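Local coordinates for allergen Aed a 2 (Aedes aegypti, PDB 3DXL), which modulates blood feeding by female mosquitoes, binding and sequestering host mediators such as biogenic amines and leukotrienes through two separate pockets, at residues R176-L181 against H246-L251; W37-V42 against A108-Y113; K216-D221 against Q282-P287. All coordinates share one frame; numbering follows the deposited sequence.

Contact 1 of 3, residues R176-L181 against H246-L251; sequences RQYTVL and HYYKCL
Tyr178 is the C-prime residue of the Schellman motif that ends helix 172-175, and there its side chain meets Tyr248 of helix 243-253 in the amine-binding half of the protein. The positive phi of Tyr178, 67°, is the signature of that turn. The two tyrosine side chains cross at about a right angle, and the phenol oxygen makes the nearest approach: Tyr248 OH lies 3.3 Å from Tyr178 CD1, oblique to the ring. CG of Tyr248 is anti to its backbone N (chi1 176°), which carries the phenol out from the helix to the turn.

The same hydroxyl is tied to the loop through water. Tyr248 OH donates to the water at 2.6 Å, and that water in turn donates to Thr179 O at 2.7 Å. A bound glycerol, probably from the crystallisation liquor, also hydrogen-bonds to Tyr248 OH.

Val180 supplies the apolar part. CG1 of Val180 rests 3.7 Å from CB of Lys249 and follows its chain outward to CD, while CG2 of Val180 sits between CE2 of Tyr248 and CA of Lys249, 4.1 Å from each. Lys249 is extended until its last torsion, bent at 69°. Its ammonium reaches a second water, 2.9 Å from Lys249 NZ, which donates to Val180 O at 3.0 Å; Lys249 NZ also forms a salt bridge with Glu253.

The far end of Tyr178 borders the ligand site: its OH hydrogen-bonds to Asp265, a noradrenaline-binding residue, as is Arg176 two residues before Tyr178. The arrangement is thus a helix-terminating Schellman turn packed against a second helix, bordering the biogenic-amine pocket of an odorant-binding-protein domain.

Contact 2 of 3, residues W37-V42 against A108-Y113; sequences WINEPV and AVFKAY
Phe110 carries the helix side of this contact, its ring directed at the loop residues Asn39 and Val42. Two kinds of approach can be separated.

The apolar one involves three atoms of the loop. CB of Asn39 sits 3.8 Å from CE1 of Phe110, and on the other side of the ring tip CB of Val42 lies 3.9 Å from CE2 of Phe110, with CG1 of Val42 in the ring plane at the edge. Val42 and Phe110 cross at about a right angle. A chi1 of -174° swings the Phe110 ring off the helix and into the span between the two loop residues.

The second is polar to aromatic: Asn39 O meets the ring edge in plane, 3.6 Å from Phe110 CZ. Asn39 is the centre of an inverse gamma turn, closed by a weak bond from Glu40 N to Ile38 O. The amide end of Asn39 has another partner, with OD1 hydrogen-bonded to a glycerol, probably from the crystallisation liquor.

Trp37, a leukotriene E4-binding residue, starts this loop just after helix 27-34. Helix 45-58 borders the contact through Phe50 on Asn39 and Thr47 on Phe110, while strand 67-68 meets helix 106-119 through Phe68.

Contact 3 of 3, residues K216-D221 against Q282-P287; sequences KLVNKD and QAYSKP
Tyr284 packs on Leu217, Val218 and Asn219, and its side chain can be traced outward atom by atom. CB comes first, 3.6 Å from the backbone oxygen of Leu217; this oxygen also lies near CG, at an oblique position relative to the ring. Because chi1 of Tyr284 is 171°, the side chain leaves the backbone N behind and the ring extends along Val218.

At the next step CD2 borders Asn219. The amide nitrogen ND2 of Asn219 lies 3.8 Å from CD2 of Tyr284, at the ring edge and in its plane, but the amide itself is turned 61° from the ring, so the two flat groups do not stack. CE2 of Tyr284 is 3.7 Å from CB of Val218.

The turn that places these residues is a Schellman motif. Asn219, with positive phi, is its C-prime residue, and one of its bonds runs from Asn219 N to Lys216 O at 3.0 Å. The main chain of this turn thereby sets Val218 beside the ring and Asn219 at its rim.

Further out, CG1 of Val218 lies over one face: it is 3.5 Å from CZ of Tyr284 and 3.6 Å from the ring centroid, only 16° off the normal, a CH-pi contact by both distance and direction. The opposite face is met by the backbone two residues on, with Lys286 N 3.6 Å above the ring plane of Tyr284 and offset toward the rim. The ring thus lies between a valine methyl and a peptide nitrogen. It also meets the ring of Tyr266 on helix 257-271. At the tip, the hydroxyl of Tyr284 hydrogen-bonds to Glu262 of that helix, while CG1 of Val218 still lies 3.9 Å from OH of Tyr284.

Overall arrangement
All three contacts are partly buried, each pairing one buried side chain (Tyr248, Phe110 or Val218) with more accessible neighbours, and in all three a Schellman turn ends a helix at or beside the meeting point. Contact 2 stands apart, in the lipid-binding half, with its centre about 42 Å from that of contact 1 and on the opposite side of the chain's centre. Contacts 1 and 3 alternate along the chain and lie about 21 Å apart between centres, and both have side chains touching helix 257-271. Chemistry differs too: two waters bridge contact 1, an in-plane carbonyl marks contact 2, and a CH-pi contact dominates contact 3.

Contact 1 of 3, residues R176-L181 against H246-L251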
loop_
_atom_site.group_PDB
_atom_site.type_symbol
_atom_site.label_atom_id
_atom_site.label_comp_id
_atom_site.label_asym_id
_atom_site.label_seq_id
_atom_site.Cartn_x
_atom_site.Cartn_y
_atom_site.Cartn_z
ATOM N N ARG A 176 -13.492 -13.512 11.291
ATOM C CA ARG A 176 -13.303 -12.217 11.938
ATOM C C ARG A 176 -12.928 -12.362 13.406
ATOM O O ARG A 176 -12.472 -11.400 14.025
ATOM C CB ARG A 176 -14.545 -11.344 11.801
ATOM C CG ARG A 176 -14.799 -10.855 10.391
ATOM C CD ARG A 176 -15.920 -9.855 10.398
ATOM N NE ARG A 176 -16.193 -9.330 9.062
ATOM C CZ ARG A 176 -17.116 -8.412 8.796
ATOM N NH1 ARG A 176 -17.857 -7.902 9.774
ATOM N NH2 ARG A 176 -17.294 -7.998 7.548
ATOM N N GLN A 177 -13.120 -13.562 13.949
ATOM C CA GLN A 177 -12.706 -13.872 15.324
ATOM C C GLN A 177 -11.355 -14.595 15.368
ATOM O O GLN A 177 -11.001 -15.238 16.367
ATOM C CB GLN A 177 -13.794 -14.670 16.051
ATOM C CG GLN A 177 -15.098 -13.899 16.233
ATOM C CD GLN A 177 -16.149 -14.701 16.964
ATOM O OE1 GLN A 177 -16.123 -14.809 18.192
ATOM N NE2 GLN A 177 -17.078 -15.273 16.213
ATOM N N TYR A 178 -10.597 -14.473 14.282
ATOM C CA TYR A 178 -9.222 -15.000 14.206
ATOM C C TYR A 178 -9.124 -16.526 14.235
ATOM O O TYR A 178 -8.098 -17.076 14.609
ATOM C CB TYR A 178 -8.302 -14.361 15.267
ATOM C CG TYR A 178 -7.988 -12.911 14.968
ATOM C CD1 TYR A 178 -6.992 -12.566 14.047
ATOM C CD2 TYR A 178 -8.692 -11.886 15.585
ATOM C CE1 TYR A 178 -6.707 -11.243 13.757
ATOM C CE2 TYR A 178 -8.421 -10.548 15.301
ATOM C CZ TYR A 178 -7.410 -10.233 14.388
ATOM O OH TYR A 178 -7.099 -8.917 14.080
ATOM N N THR A 179 -10.185 -17.211 13.824
ATOM C CA THR A 179 -10.094 -18.643 13.572
ATOM C C THR A 179 -9.302 -18.862 12.287
ATOM O O THR A 179 -9.615 -18.285 11.240
ATOM C CB THR A 179 -11.485 -19.288 13.484
ATOM O OG1 THR A 179 -12.061 -19.268 14.788
ATOM C CG2 THR A 179 -11.406 -20.728 13.013
ATOM N N VAL A 180 -8.267 -19.683 12.375
ATOM C CA VAL A 180 -7.421 -19.990 11.229
ATOM C C VAL A 180 -7.939 -21.237 10.518
ATOM O O VAL A 180 -7.704 -22.360 10.964
ATOM C CB VAL A 180 -5.951 -20.193 11.648
ATOM C CG1 VAL A 180 -5.092 -20.478 10.419
ATOM C CG2 VAL A 180 -5.409 -18.962 12.400
ATOM N N LEU A 181 -8.676 -21.034 9.434
ATOM C CA LEU A 181 -9.162 -22.134 8.614
ATOM C C LEU A 181 -8.026 -22.751 7.786
ATOM O O LEU A 181 -6.964 -22.136 7.616
ATOM C CB LEU A 181 -10.330 -21.675 7.732
ATOM C CG LEU A 181 -11.515 -21.033 8.466
ATOM C CD1 LEU A 181 -12.534 -20.515 7.473
ATOM C CD2 LEU A 181 -12.182 -22.025 9.428
ATOM N N HIS A 246 0.637 -18.950 6.013
ATOM C CA HIS A 246 1.608 -19.406 6.996
ATOM C C HIS A 246 1.931 -18.342 8.038
ATOM O O HIS A 246 1.930 -18.617 9.241
ATOM C CB HIS A 246 2.899 -19.868 6.324
ATOM C CG HIS A 246 4.015 -20.117 7.287
ATOM N ND1 HIS A 246 4.099 -21.262 8.051
ATOM C CD2 HIS A 246 5.096 -19.366 7.610
ATOM C CE1 HIS A 246 5.186 -21.207 8.801
ATOM N NE2 HIS A 246 5.805 -20.065 8.557
ATOM N N TYR A 247 2.237 -17.126 7.579
ATOM C CA TYR A 247 2.604 -16.082 8.514
ATOM C C TYR A 247 1.423 -15.622 9.352
ATOM O O TYR A 247 1.577 -15.365 10.551
ATOM C CB TYR A 247 3.287 -14.918 7.791
ATOM C CG TYR A 247 4.730 -15.228 7.465
ATOM C CD1 TYR A 247 5.699 -15.228 8.461
ATOM C CD2 TYR A 247 5.118 -15.548 6.169
ATOM C CE1 TYR A 247 7.020 -15.523 8.176
ATOM C CE2 TYR A 247 6.452 -15.841 5.871
ATOM C CZ TYR A 247 7.383 -15.829 6.881
ATOM O OH TYR A 247 8.696 -16.112 6.604
ATOM N N TYR A 248 0.254 -15.530 8.723
ATOM C CA TYR A 248 -0.958 -15.194 9.468
ATOM C C TYR A 248 -1.214 -16.195 10.607
ATOM O O TYR A 248 -1.364 -15.802 11.768
ATOM C CB TYR A 248 -2.155 -15.117 8.518
ATOM C CG TYR A 248 -3.470 -14.867 9.213
ATOM C CD1 TYR A 248 -3.777 -13.613 9.733
ATOM C CD2 TYR A 248 -4.401 -15.901 9.384
ATOM C CE1 TYR A 248 -4.993 -13.381 10.392
ATOM C CE2 TYR A 248 -5.614 -15.679 10.035
ATOM C CZ TYR A 248 -5.900 -14.422 10.534
ATOM O OH TYR A 248 -7.091 -14.182 11.181
ATOM N N LYS A 249 -1.228 -17.478 10.258
ATOM C CA LYS A 249 -1.449 -18.544 11.235
ATOM C C LYS A 249 -0.390 -18.500 12.336
ATOM O O LYS A 249 -0.706 -18.580 13.524
ATOM C CB LYS A 249 -1.409 -19.883 10.519
ATOM C CG LYS A 249 -1.479 -21.094 11.443
ATOM C CD LYS A 249 -1.578 -22.374 10.647
ATOM C CE LYS A 249 -1.458 -23.621 11.529
ATOM N NZ LYS A 249 -2.629 -23.839 12.441
ATOM N N CYS A 250 0.872 -18.367 11.934
ATOM C CA CYS A 250 1.974 -18.336 12.875
ATOM C C CYS A 250 1.808 -17.202 13.881
ATOM O O CYS A 250 1.916 -17.412 15.085
ATOM C CB CYS A 250 3.302 -18.218 12.132
ATOM S SG CYS A 250 4.759 -18.623 13.109
ATOM N N LEU A 251 1.514 -15.999 13.389
ATOM C CA LEU A 251 1.331 -14.848 14.260
ATOM C C LEU A 251 0.146 -15.032 15.211
ATOM O O LEU A 251 0.258 -14.753 16.407
ATOM C CB LEU A 251 1.177 -13.565 13.441
ATOM C CG LEU A 251 2.494 -13.042 12.851
ATOM C CD1 LEU A 251 2.224 -12.118 11.678
ATOM C CD2 LEU A 251 3.299 -12.339 13.921
HETATM O O HOH W 1 -9.180 -15.648 10.727
HETATM O O HOH W 2 -5.298 -24.152 11.317
#

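Contact 2 of 3, residues W37-V42 against A108-Y113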
loop_
_atom_site.group_PDB
_atom_site.type_symbol
_atom_site.label_atom_id
_atom_site.label_comp_id
_atom_site.label_asym_id
_atom_site.label_seq_id
_atom_site.Cartn_x
_atom_site.Cartn_y
_atom_site.Cartn_z
ATOM N N TRP A 37 -0.427 16.790 -7.211
ATOM C CA TRP A 37 0.793 16.602 -8.004
ATOM C C TRP A 37 1.623 17.894 -8.127
ATOM O O TRP A 37 2.371 18.085 -9.085
ATOM C CB TRP A 37 0.457 15.989 -9.374
ATOM C CG TRP A 37 0.104 14.524 -9.308
ATOM C CD1 TRP A 37 -0.938 13.946 -8.617
ATOM C CD2 TRP A 37 0.792 13.457 -9.956
ATOM N NE1 TRP A 37 -0.925 12.587 -8.804
ATOM C CE2 TRP A 37 0.126 12.256 -9.618
ATOM C CE3 TRP A 37 1.917 13.394 -10.790
ATOM C CZ2 TRP A 37 0.543 11.010 -10.097
ATOM C CZ3 TRP A 37 2.334 12.162 -11.261
ATOM C CH2 TRP A 37 1.653 10.981 -10.906
ATOM N N ILE A 38 1.489 18.768 -7.132
ATOM C CA ILE A 38 2.281 19.984 -7.049
ATOM C C ILE A 38 3.338 19.739 -5.972
ATOM O O ILE A 38 3.038 19.767 -4.771
ATOM C CB ILE A 38 1.398 21.217 -6.726
ATOM C CG1 ILE A 38 0.292 21.397 -7.779
ATOM C CG2 ILE A 38 2.239 22.474 -6.636
ATOM C CD1 ILE A 38 -0.769 22.433 -7.394
ATOM N N ASN A 39 4.561 19.459 -6.408
ATOM C CA ASN A 39 5.616 19.089 -5.474
ATOM C C ASN A 39 6.338 20.328 -4.978
ATOM O O ASN A 39 7.425 20.661 -5.446
ATOM C CB ASN A 39 6.578 18.086 -6.107
ATOM C CG ASN A 39 5.933 16.733 -6.352
ATOM O OD1 ASN A 39 4.955 16.363 -5.690
ATOM N ND2 ASN A 39 6.479 15.984 -7.303
ATOM N N GLU A 40 5.691 21.006 -4.034
ATOM C CA GLU A 40 6.143 22.280 -3.505
ATOM C C GLU A 40 5.932 22.290 -1.995
ATOM O O GLU A 40 5.035 21.595 -1.495
ATOM C CB GLU A 40 5.354 23.430 -4.138
ATOM C CG GLU A 40 5.662 23.655 -5.615
ATOM C CD GLU A 40 4.750 24.669 -6.275
ATOM O OE1 GLU A 40 3.926 25.301 -5.585
ATOM O OE2 GLU A 40 4.856 24.825 -7.510
ATOM N N PRO A 41 6.738 23.082 -1.264
ATOM C CA PRO A 41 7.863 23.898 -1.751
ATOM C C PRO A 41 9.092 23.065 -2.092
ATOM O O PRO A 41 9.437 22.132 -1.361
ATOM C CB PRO A 41 8.165 24.840 -0.572
ATOM C CG PRO A 41 7.041 24.660 0.395
ATOM C CD PRO A 41 6.510 23.282 0.178
ATOM N N VAL A 42 9.770 23.414 -3.184
ATOM C CA VAL A 42 10.897 22.614 -3.655
ATOM C C VAL A 42 12.106 22.679 -2.718
ATOM O O VAL A 42 12.957 21.797 -2.751
ATOM C CB VAL A 42 11.309 22.954 -5.119
ATOM C CG1 VAL A 42 10.143 22.707 -6.074
ATOM C CG2 VAL A 42 11.857 24.384 -5.243
ATOM N N ALA A 108 19.025 15.368 -3.625
ATOM C CA ALA A 108 19.601 15.092 -4.939
ATOM C C ALA A 108 18.596 14.430 -5.883
ATOM O O ALA A 108 18.463 14.830 -7.047
ATOM C CB ALA A 108 20.862 14.252 -4.805
ATOM N N VAL A 109 17.884 13.425 -5.376
ATOM C CA VAL A 109 16.872 12.729 -6.155
ATOM C C VAL A 109 15.771 13.695 -6.576
ATOM O O VAL A 109 15.384 13.741 -7.754
ATOM C CB VAL A 109 16.283 11.528 -5.372
ATOM C CG1 VAL A 109 15.111 10.902 -6.122
ATOM C CG2 VAL A 109 17.369 10.490 -5.118
ATOM N N PHE A 110 15.279 14.481 -5.621
ATOM C CA PHE A 110 14.214 15.426 -5.915
ATOM C C PHE A 110 14.644 16.463 -6.952
ATOM O O PHE A 110 13.909 16.732 -7.898
ATOM C CB PHE A 110 13.713 16.122 -4.651
ATOM C CG PHE A 110 12.527 16.982 -4.897
ATOM C CD1 PHE A 110 11.243 16.457 -4.816
ATOM C CD2 PHE A 110 12.686 18.314 -5.265
ATOM C CE1 PHE A 110 10.138 17.249 -5.069
ATOM C CE2 PHE A 110 11.591 19.115 -5.527
ATOM C CZ PHE A 110 10.311 18.587 -5.425
ATOM N N LYS A 111 15.824 17.048 -6.756
ATOM C CA LYS A 111 16.305 18.099 -7.646
ATOM C C LYS A 111 16.445 17.581 -9.081
ATOM O O LYS A 111 16.091 18.278 -10.028
ATOM C CB LYS A 111 17.623 18.666 -7.115
ATOM C CG LYS A 111 18.246 19.751 -7.982
ATOM C CD LYS A 111 19.484 20.339 -7.317
ATOM C CE LYS A 111 20.242 21.277 -8.258
ATOM N NZ LYS A 111 20.888 20.548 -9.387
ATOM N N ALA A 112 16.944 16.356 -9.229
ATOM C CA ALA A 112 17.138 15.758 -10.552
ATOM C C ALA A 112 15.821 15.493 -11.268
ATOM O O ALA A 112 15.697 15.744 -12.471
ATOM C CB ALA A 112 17.940 14.477 -10.446
ATOM N N TYR A 113 14.838 14.984 -10.528
ATOM C CA TYR A 113 13.562 14.625 -11.123
ATOM C C TYR A 113 12.608 15.802 -11.344
ATOM O O TYR A 113 11.775 15.750 -12.238
ATOM C CB TYR A 113 12.866 13.508 -10.310
ATOM C CG TYR A 113 11.612 12.997 -10.984
ATOM C CD1 TYR A 113 11.686 12.090 -12.046
ATOM C CD2 TYR A 113 10.353 13.433 -10.579
ATOM C CE1 TYR A 113 10.544 11.636 -12.684
ATOM C CE2 TYR A 113 9.206 12.989 -11.214
ATOM C CZ TYR A 113 9.307 12.086 -12.267
ATOM O OH TYR A 113 8.166 11.655 -12.900
#

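Contact 3 of 3, residues K216-D221 against Q282-P287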
loop_
_atom_site.group_PDB
_atom_site.type_symbol
_atom_site.label_atom_id
_atom_site.label_comp_id
_atom_site.label_asym_id
_atom_site.label_seq_id
_atom_site.Cartn_x
_atom_site.Cartn_y
_atom_site.Cartn_z
ATOM N N LYS A 216 3.983 -0.592 16.109
ATOM C CA LYS A 216 4.349 0.687 16.687
ATOM C C LYS A 216 3.160 1.637 16.739
ATOM O O LYS A 216 3.011 2.403 17.690
ATOM C CB LYS A 216 5.536 1.301 15.948
ATOM C CG LYS A 216 6.821 0.521 16.169
ATOM C CD LYS A 216 8.015 1.132 15.469
ATOM C CE LYS A 216 9.261 0.281 15.703
ATOM N NZ LYS A 216 10.406 0.722 14.855
ATOM N N LEU A 217 2.279 1.543 15.741
ATOM C CA LEU A 217 1.082 2.381 15.709
ATOM C C LEU A 217 0.050 2.049 16.789
ATOM O O LEU A 217 -0.800 2.880 17.100
ATOM C CB LEU A 217 0.432 2.373 14.322
ATOM C CG LEU A 217 1.198 3.230 13.311
ATOM C CD1 LEU A 217 0.787 2.887 11.891
ATOM C CD2 LEU A 217 1.027 4.724 13.600
ATOM N N VAL A 218 0.129 0.851 17.370
ATOM C CA VAL A 218 -0.685 0.541 18.551
ATOM C C VAL A 218 0.148 0.529 19.827
ATOM O O VAL A 218 -0.238 -0.078 20.835
ATOM C CB VAL A 218 -1.545 -0.745 18.396
ATOM C CG1 VAL A 218 -2.577 -0.545 17.305
ATOM C CG2 VAL A 218 -0.686 -1.958 18.111
ATOM N N ASN A 219 1.293 1.216 19.785
ATOM C CA ASN A 219 2.127 1.445 20.974
ATOM C C ASN A 219 2.690 0.157 21.578
ATOM O O ASN A 219 2.797 0.010 22.800
ATOM C CB ASN A 219 1.370 2.296 22.007
ATOM C CG ASN A 219 0.709 3.523 21.374
ATOM O OD1 ASN A 219 1.343 4.264 20.615
ATOM N ND2 ASN A 219 -0.567 3.731 21.671
ATOM N N LYS A 220 3.061 -0.773 20.703
ATOM C CA LYS A 220 3.628 -2.049 21.122
ATOM C C LYS A 220 5.072 -2.154 20.660
ATOM O O LYS A 220 5.414 -1.780 19.539
ATOM C CB LYS A 220 2.799 -3.227 20.587
ATOM C CG LYS A 220 1.354 -3.266 21.079
ATOM C CD LYS A 220 1.256 -3.485 22.585
ATOM C CE LYS A 220 -0.188 -3.390 23.065
ATOM N NZ LYS A 220 -0.240 -3.270 24.547
ATOM N N ASP A 221 5.932 -2.643 21.543
ATOM C CA ASP A 221 7.304 -2.898 21.163
ATOM C C ASP A 221 7.369 -4.021 20.136
ATOM O O ASP A 221 6.463 -4.854 20.041
ATOM C CB ASP A 221 8.163 -3.240 22.374
ATOM C CG ASP A 221 9.624 -3.346 22.013
ATOM O OD1 ASP A 221 10.209 -2.315 21.610
ATOM O OD2 ASP A 221 10.174 -4.458 22.080
ATOM N N GLN A 282 -3.523 10.860 13.711
ATOM C CA GLN A 282 -4.607 10.522 14.637
ATOM C C GLN A 282 -4.075 9.722 15.817
ATOM O O GLN A 282 -3.224 8.849 15.651
ATOM C CB GLN A 282 -5.723 9.747 13.925
ATOM C CG GLN A 282 -6.466 10.541 12.851
ATOM C CD GLN A 282 -7.844 9.972 12.531
ATOM O OE1 GLN A 282 -8.645 9.703 13.432
ATOM N NE2 GLN A 282 -8.133 9.801 11.244
ATOM N N ALA A 283 -4.577 10.036 17.010
ATOM C CA ALA A 283 -4.202 9.306 18.215
ATOM C C ALA A 283 -4.918 7.962 18.248
ATOM O O ALA A 283 -6.126 7.882 17.990
ATOM C CB ALA A 283 -4.532 10.120 19.463
ATOM N N TYR A 284 -4.166 6.907 18.545
ATOM C CA TYR A 284 -4.741 5.574 18.699
ATOM C C TYR A 284 -5.311 5.372 20.094
ATOM O O TYR A 284 -4.632 5.624 21.084
ATOM C CB TYR A 284 -3.697 4.482 18.422
ATOM C CG TYR A 284 -4.185 3.090 18.790
ATOM C CD1 TYR A 284 -5.180 2.466 18.044
ATOM C CD2 TYR A 284 -3.675 2.413 19.903
ATOM C CE1 TYR A 284 -5.645 1.202 18.375
ATOM C CE2 TYR A 284 -4.138 1.143 20.247
ATOM C CZ TYR A 284 -5.119 0.547 19.480
ATOM O OH TYR A 284 -5.579 -0.705 19.799
ATOM N N SER A 285 -6.552 4.907 20.164
ATOM C CA SER A 285 -7.074 4.379 21.417
ATOM C C SER A 285 -7.705 3.014 21.218
ATOM O O SER A 285 -8.550 2.827 20.334
ATOM C CB SER A 285 -8.030 5.354 22.101
ATOM O OG SER A 285 -7.339 6.070 23.114
ATOM N N LYS A 286 -7.266 2.068 22.044
ATOM C CA LYS A 286 -7.755 0.698 22.014
ATOM C C LYS A 286 -9.275 0.690 22.130
ATOM O O LYS A 286 -9.822 1.215 23.104
ATOM C CB LYS A 286 -7.119 -0.113 23.147
ATOM C CG LYS A 286 -7.259 -1.621 23.009
ATOM C CD LYS A 286 -6.614 -2.344 24.182
ATOM C CE LYS A 286 -6.718 -3.858 24.045
ATOM N NZ LYS A 286 -8.124 -4.349 24.148
ATOM N N PRO A 287 -9.964 0.123 21.121
ATOM C CA PRO A 287 -11.421 0.050 21.158
ATOM C C PRO A 287 -11.890 -0.764 22.357
ATOM O O PRO A 287 -11.196 -1.693 22.786
ATOM C CB PRO A 287 -11.775 -0.677 19.857
ATOM C CG PRO A 287 -10.591 -0.487 18.973
ATOM C CD PRO A 287 -9.417 -0.481 19.891
#